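Local coordinates for glycoside hydrolase (Streptococcus pneumoniae serotype 4, PDB 6ORH), which probably acts as an alpha-L-fucosidase of glycoside hydrolase family 29, helping the pneumococcus to degrade host-derived carbohydrate antigens, at residues V258-G263 with L294-N299; F29-F34 with D79-Y84. The protein carries 2 engineered substitutions. One frame throughout, in Å; residues are numbered along the deposited sequence.

Interaction 1 (V258-G263 with L294-N299)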
loop_
_atom_site.group_PDB
_atom_site.type_symbol
_atom_site.label_atom_id
_atom_site.label_comp_id
_atom_site.label_asym_id
_atom_site.label_seq_id
_atom_site.Cartn_x
_atom_site.Cartn_y
_atom_site.Cartn_z
ATOM N N VAL A 258 -15.416 -7.676 2.809
ATOM C CA VAL A 258 -14.460 -8.771 2.851
ATOM C C VAL A 258 -15.054 -9.804 3.786
ATOM O O VAL A 258 -15.684 -9.429 4.780
ATOM C CB VAL A 258 -13.073 -8.283 3.325
ATOM C CG1 VAL A 258 -13.144 -7.529 4.658
ATOM C CG2 VAL A 258 -12.077 -9.444 3.437
ATOM N N SER A 259 -14.804 -11.071 3.467
ATOM C CA SER A 259 -15.300 -12.135 4.337
ATOM C C SER A 259 -14.274 -12.443 5.420
ATOM O O SER A 259 -13.061 -12.355 5.188
ATOM C CB SER A 259 -15.617 -13.354 3.521
ATOM O OG SER A 259 -16.214 -14.369 4.358
ATOM N N ILE A 260 -14.771 -12.842 6.603
ATOM C CA ILE A 260 -13.877 -13.327 7.651
ATOM C C ILE A 260 -13.244 -14.659 7.232
ATOM O O ILE A 260 -12.215 -15.046 7.800
ATOM C CB ILE A 260 -14.576 -13.409 9.026
ATOM C CG1 ILE A 260 -13.547 -13.404 10.154
ATOM C CG2 ILE A 260 -15.488 -14.639 9.115
ATOM C CD1 ILE A 260 -14.178 -13.391 11.536
ATOM N N ARG A 261 -13.813 -15.315 6.221
ATOM C CA ARG A 261 -13.322 -16.594 5.725
ATOM C C ARG A 261 -12.906 -16.446 4.265
ATOM O O ARG A 261 -13.145 -15.409 3.623
ATOM C CB ARG A 261 -14.423 -17.659 5.869
ATOM C CG ARG A 261 -14.603 -18.171 7.294
ATOM C CD ARG A 261 -16.071 -18.411 7.669
ATOM N NE ARG A 261 -16.027 -19.067 8.977
ATOM C CZ ARG A 261 -15.767 -20.358 9.161
ATOM N NH1 ARG A 261 -15.601 -21.169 8.126
ATOM N NH2 ARG A 261 -15.628 -20.803 10.393
ATOM N N PRO A 262 -12.263 -17.473 3.657
ATOM C CA PRO A 262 -11.973 -17.418 2.222
ATOM C C PRO A 262 -13.230 -17.220 1.371
ATOM O O PRO A 262 -13.232 -16.421 0.431
ATOM C CB PRO A 262 -11.288 -18.777 1.989
ATOM C CG PRO A 262 -10.569 -18.970 3.296
ATOM C CD PRO A 262 -11.634 -18.630 4.337
ATOM N N GLY A 263 -14.313 -17.929 1.730
ATOM C CA GLY A 263 -15.582 -17.820 1.027
ATOM C C GLY A 263 -16.561 -16.924 1.791
ATOM O O GLY A 263 -16.362 -16.653 2.974
ATOM N N LEU A 294 -17.645 -6.499 7.065
ATOM C CA LEU A 294 -17.027 -7.798 7.308
ATOM C C LEU A 294 -18.110 -8.868 7.329
ATOM O O LEU A 294 -19.047 -8.764 8.098
ATOM C CB LEU A 294 -16.282 -7.768 8.647
ATOM C CG LEU A 294 -15.558 -9.063 9.017
ATOM C CD1 LEU A 294 -14.395 -9.350 8.056
ATOM C CD2 LEU A 294 -15.057 -8.965 10.468
ATOM N N ASN A 295 -17.960 -9.868 6.465
ATOM C CA ASN A 295 -18.948 -10.936 6.328
ATOM C C ASN A 295 -18.683 -12.072 7.316
ATOM O O ASN A 295 -17.564 -12.569 7.398
ATOM C CB ASN A 295 -18.939 -11.518 4.912
ATOM C CG ASN A 295 -19.820 -12.744 4.786
ATOM O OD1 ASN A 295 -21.057 -12.645 4.678
ATOM N ND2 ASN A 295 -19.194 -13.918 4.732
ATOM N N ILE A 296 -19.734 -12.472 8.055
ATOM C CA ILE A 296 -19.665 -13.565 9.028
ATOM C C ILE A 296 -20.775 -14.539 8.635
ATOM O O ILE A 296 -21.954 -14.182 8.754
ATOM C CB ILE A 296 -19.925 -13.093 10.479
ATOM C CG1 ILE A 296 -19.226 -11.775 10.834
ATOM C CG2 ILE A 296 -19.600 -14.235 11.451
ATOM C CD1 ILE A 296 -17.753 -11.930 10.911
ATOM N N PRO A 297 -20.439 -15.744 8.113
ATOM C CA PRO A 297 -21.449 -16.666 7.584
ATOM C C PRO A 297 -21.926 -17.687 8.605
ATOM O O PRO A 297 -21.152 -18.488 9.113
ATOM C CB PRO A 297 -20.700 -17.387 6.467
ATOM C CG PRO A 297 -19.262 -17.420 6.967
ATOM C CD PRO A 297 -19.057 -16.184 7.827
ATOM N N PRO A 298 -23.232 -17.692 8.945
ATOM C CA PRO A 298 -23.757 -18.745 9.817
ATOM C C PRO A 298 -23.598 -20.115 9.160
ATOM O O PRO A 298 -23.605 -20.262 7.927
ATOM C CB PRO A 298 -25.255 -18.382 9.897
ATOM C CG PRO A 298 -25.284 -16.886 9.646
ATOM C CD PRO A 298 -24.251 -16.703 8.550
ATOM N N ASN A 299 -23.502 -21.137 10.031
ATOM C CA ASN A 299 -23.273 -22.524 9.650
ATOM C C ASN A 299 -24.604 -23.213 9.350
ATOM O O ASN A 299 -25.650 -22.578 9.312
ATOM C CB ASN A 299 -22.434 -23.252 10.717
ATOM C CG ASN A 299 -23.160 -23.396 12.044
ATOM O OD1 ASN A 299 -24.386 -23.278 12.105
ATOM N ND2 ASN A 299 -22.413 -23.593 13.118
#

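Interaction 2 (F29-F34 with D79-Y84)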
loop_
_atom_site.group_PDB
_atom_site.type_symbol
_atom_site.label_atom_id
_atom_site.label_comp_id
_atom_site.label_asym_id
_atom_site.label_seq_id
_atom_site.Cartn_x
_atom_site.Cartn_y
_atom_site.Cartn_z
ATOM N N PHE A 29 -26.017 -16.352 4.020
ATOM C CA PHE A 29 -26.563 -17.612 4.516
ATOM C C PHE A 29 -27.686 -18.022 3.573
ATOM O O PHE A 29 -28.392 -17.171 3.033
ATOM C CB PHE A 29 -27.127 -17.379 5.919
ATOM C CG PHE A 29 -27.796 -18.589 6.534
ATOM C CD1 PHE A 29 -27.039 -19.696 6.887
ATOM C CD2 PHE A 29 -29.165 -18.622 6.723
ATOM C CE1 PHE A 29 -27.640 -20.818 7.452
ATOM C CE2 PHE A 29 -29.772 -19.731 7.309
ATOM C CZ PHE A 29 -29.006 -20.839 7.646
ATOM N N GLY A 30 -27.817 -19.327 3.314
ATOM C CA GLY A 30 -28.907 -19.767 2.462
ATOM C C GLY A 30 -28.649 -21.190 1.979
ATOM O O GLY A 30 -27.867 -21.903 2.590
ATOM N N PRO A 31 -29.286 -21.603 0.873
ATOM C CA PRO A 31 -29.035 -22.917 0.274
ATOM C C PRO A 31 -27.553 -23.216 0.066
ATOM O O PRO A 31 -27.116 -24.340 0.278
ATOM C CB PRO A 31 -29.774 -22.800 -1.058
ATOM C CG PRO A 31 -30.948 -21.897 -0.738
ATOM C CD PRO A 31 -30.314 -20.837 0.147
ATOM N N ASN A 32 -26.759 -22.212 -0.333
ATOM C CA ASN A 32 -25.336 -22.449 -0.546
ATOM C C ASN A 32 -24.667 -23.012 0.698
ATOM O O ASN A 32 -23.676 -23.737 0.585
ATOM C CB ASN A 32 -24.598 -21.194 -1.040
ATOM C CG ASN A 32 -25.012 -20.805 -2.438
ATOM O OD1 ASN A 32 -25.751 -21.533 -3.097
ATOM N ND2 ASN A 32 -24.524 -19.660 -2.911
ATOM N N THR A 33 -25.151 -22.634 1.894
ATOM C CA THR A 33 -24.559 -23.108 3.137
ATOM C C THR A 33 -24.755 -24.622 3.222
ATOM O O THR A 33 -23.893 -25.295 3.786
ATOM C CB THR A 33 -25.206 -22.436 4.360
ATOM O OG1 THR A 33 -25.246 -21.022 4.103
ATOM C CG2 THR A 33 -24.504 -22.711 5.676
ATOM N N PHE A 34 -25.908 -25.095 2.729
ATOM C CA PHE A 34 -26.242 -26.514 2.816
ATOM C C PHE A 34 -25.628 -27.303 1.661
ATOM O O PHE A 34 -25.423 -28.515 1.783
ATOM C CB PHE A 34 -27.757 -26.693 2.929
ATOM C CG PHE A 34 -28.278 -26.164 4.239
ATOM C CD1 PHE A 34 -28.276 -26.961 5.378
ATOM C CD2 PHE A 34 -28.714 -24.847 4.345
ATOM C CE1 PHE A 34 -28.715 -26.461 6.595
ATOM C CE2 PHE A 34 -29.144 -24.344 5.565
ATOM C CZ PHE A 34 -29.141 -25.150 6.688
ATOM N N ASP A 79 -28.654 -17.509 -6.592
ATOM C CA ASP A 79 -29.455 -18.717 -6.801
ATOM C C ASP A 79 -30.961 -18.426 -6.802
ATOM O O ASP A 79 -31.761 -19.253 -7.247
ATOM C CB ASP A 79 -29.115 -19.749 -5.731
ATOM C CG ASP A 79 -29.301 -19.220 -4.322
ATOM O OD1 ASP A 79 -30.462 -19.251 -3.824
ATOM O OD2 ASP A 79 -28.299 -18.756 -3.751
ATOM N N GLY A 80 -31.378 -17.268 -6.267
ATOM C CA GLY A 80 -32.761 -16.820 -6.399
ATOM C C GLY A 80 -33.700 -17.314 -5.293
ATOM O O GLY A 80 -34.882 -17.005 -5.300
ATOM N N PHE A 81 -33.201 -18.092 -4.346
ATOM C CA PHE A 81 -34.042 -18.543 -3.241
ATOM C C PHE A 81 -34.246 -17.415 -2.226
ATOM O O PHE A 81 -33.268 -16.877 -1.698
ATOM C CB PHE A 81 -33.405 -19.782 -2.618
ATOM C CG PHE A 81 -34.256 -20.432 -1.560
ATOM C CD1 PHE A 81 -35.369 -21.186 -1.915
ATOM C CD2 PHE A 81 -33.965 -20.263 -0.215
ATOM C CE1 PHE A 81 -36.146 -21.812 -0.951
ATOM C CE2 PHE A 81 -34.749 -20.890 0.749
ATOM C CZ PHE A 81 -35.840 -21.644 0.379
ATOM N N VAL A 82 -35.525 -17.109 -1.931
ATOM C CA VAL A 82 -35.882 -15.936 -1.145
ATOM C C VAL A 82 -36.077 -16.344 0.316
ATOM O O VAL A 82 -36.753 -17.330 0.594
ATOM C CB VAL A 82 -37.107 -15.253 -1.774
ATOM C CG1 VAL A 82 -37.483 -13.997 -1.005
ATOM C CG2 VAL A 82 -36.842 -14.909 -3.247
ATOM N N LEU A 83 -35.474 -15.607 1.265
ATOM C CA LEU A 83 -35.387 -16.064 2.651
ATOM C C LEU A 83 -36.458 -15.393 3.525
ATOM O O LEU A 83 -36.379 -15.419 4.761
ATOM C CB LEU A 83 -33.965 -15.782 3.165
ATOM C CG LEU A 83 -32.874 -16.562 2.423
ATOM C CD1 LEU A 83 -31.508 -16.134 2.928
ATOM C CD2 LEU A 83 -33.043 -18.067 2.640
ATOM N N TYR A 84 -37.445 -14.764 2.873
ATOM C CA TYR A 84 -38.641 -14.281 3.558
ATOM C C TYR A 84 -39.816 -14.739 2.701
ATOM O O TYR A 84 -39.643 -15.026 1.522
ATOM C CB TYR A 84 -38.606 -12.762 3.778
ATOM C CG TYR A 84 -38.812 -11.926 2.536
ATOM C CD1 TYR A 84 -37.753 -11.642 1.675
ATOM C CD2 TYR A 84 -40.079 -11.445 2.187
ATOM C CE1 TYR A 84 -37.952 -10.885 0.529
ATOM C CE2 TYR A 84 -40.286 -10.694 1.037
ATOM C CZ TYR A 84 -39.219 -10.426 0.190
ATOM O OH TYR A 84 -39.441 -9.717 -0.960
HETATM O O HOH W 1 -25.989 -18.354 -5.110
HETATM O O HOH W 2 -27.572 -19.474 -1.087
#

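Interaction 1 (V258-G263 with L294-N299)
Two parallel bridges pair V258 with L294 and S259 with N295 (CA to CA 5.2 and 4.3 Å), held by both peptide groups of N295. N295 N donates to V258 O at 2.9 Å (164°), and I260 N returns to N295 O at 2.9 Å (169°), lying in the carbonyl plane. Beyond S259 and N295 both segments leave the sheet as loops. These strands bracket helix 275-284 in a beta-alpha-beta unit of the TIM barrel, with V258 and L294 facing that helix while S259 and N295 share the other face. There, N295 ND2 reaches S259 OG at 3.0 Å in its own amide plane; it also donates to W264 O, and N295 OD1 accepts from H28. A chi1 of -175° sets S259 OG beside its carbonyl carbon, where it accepts from R261 N in an ST turn and donates to G263 O at 2.7 Å from above the carbonyl plane. Three bonds thus grip this buried oxygen. In the loops, I260 CD1 meets I296 CD1 at 3.9 Å, the side chains crossing at a slant. R261 lays CD on P297 CG at 3.4 Å, while its guanidinium continues into a salt bridge with D308.

Interaction 2 (F29-F34 with D79-Y84)
F81 CG stands anti to the backbone N (chi1 -174°), a setting that places CD2 beside P31. D79 puts its carboxylate between its own backbone N and carbonyl carbon (chi1 56°), and from there OD2 faces N32. P31 CG comes to 3.5 Å from F81 CD2, and P31 CD also approaches CD2, so the proline crosses the ring obliquely; the rings of F81 and Y91 meet edge-to-face. L83 extends CD1 to 3.3 Å from F29 O. Both segments follow adjacent parallel strands of the TIM barrel, 23-27 and 70-74, so the contact joins two neighbouring loops on the strands' C-terminal side, with the N32 side chain about 6 Å from a bound fucose.

The two oxygens of D79 are used differently. OD1 accepts from F81 N at 3.0 Å, closing an Asx turn, but the N-H arrives from above the carboxylate plane. OD2 takes hydrogen bonds from two waters, at 2.7 Å from water 1 and 2.9 Å from water 2. Water 1 accepts from N32 ND2 and water 2 from N32 N, whereas N32 OD1 is bonded to Q37. No direct hydrogen bond joins the segments; two water bridges connect the N32 donors to D79 OD2, where the carboxylate's probable negative charge suits it to accept both.

Overall arrangement
From the N terminus, strand 23-27 leads into 29-34, and after helix 56-65 and strand 70-74 the chain returns at 79-84, where interaction 2 closes a loop of 44 intervening residues. Later, interaction 1 closes a second loop of 30 residues spanning helix 275-284. The two are in series, neither nesting nor crossing. They meet in space, because strand 292-295 pairs in parallel with strand 23-27, bringing the end of the barrel sheet back to its start. Packing records this: P298 O lies 3.4 Å from T33 CG2, and N299 O lies 3.2 Å from F29 CE1. Interaction 2 joins the loops after strands 23-27 and 70-74, interaction 1 the ends of 250-259 and 292-295 and their loops.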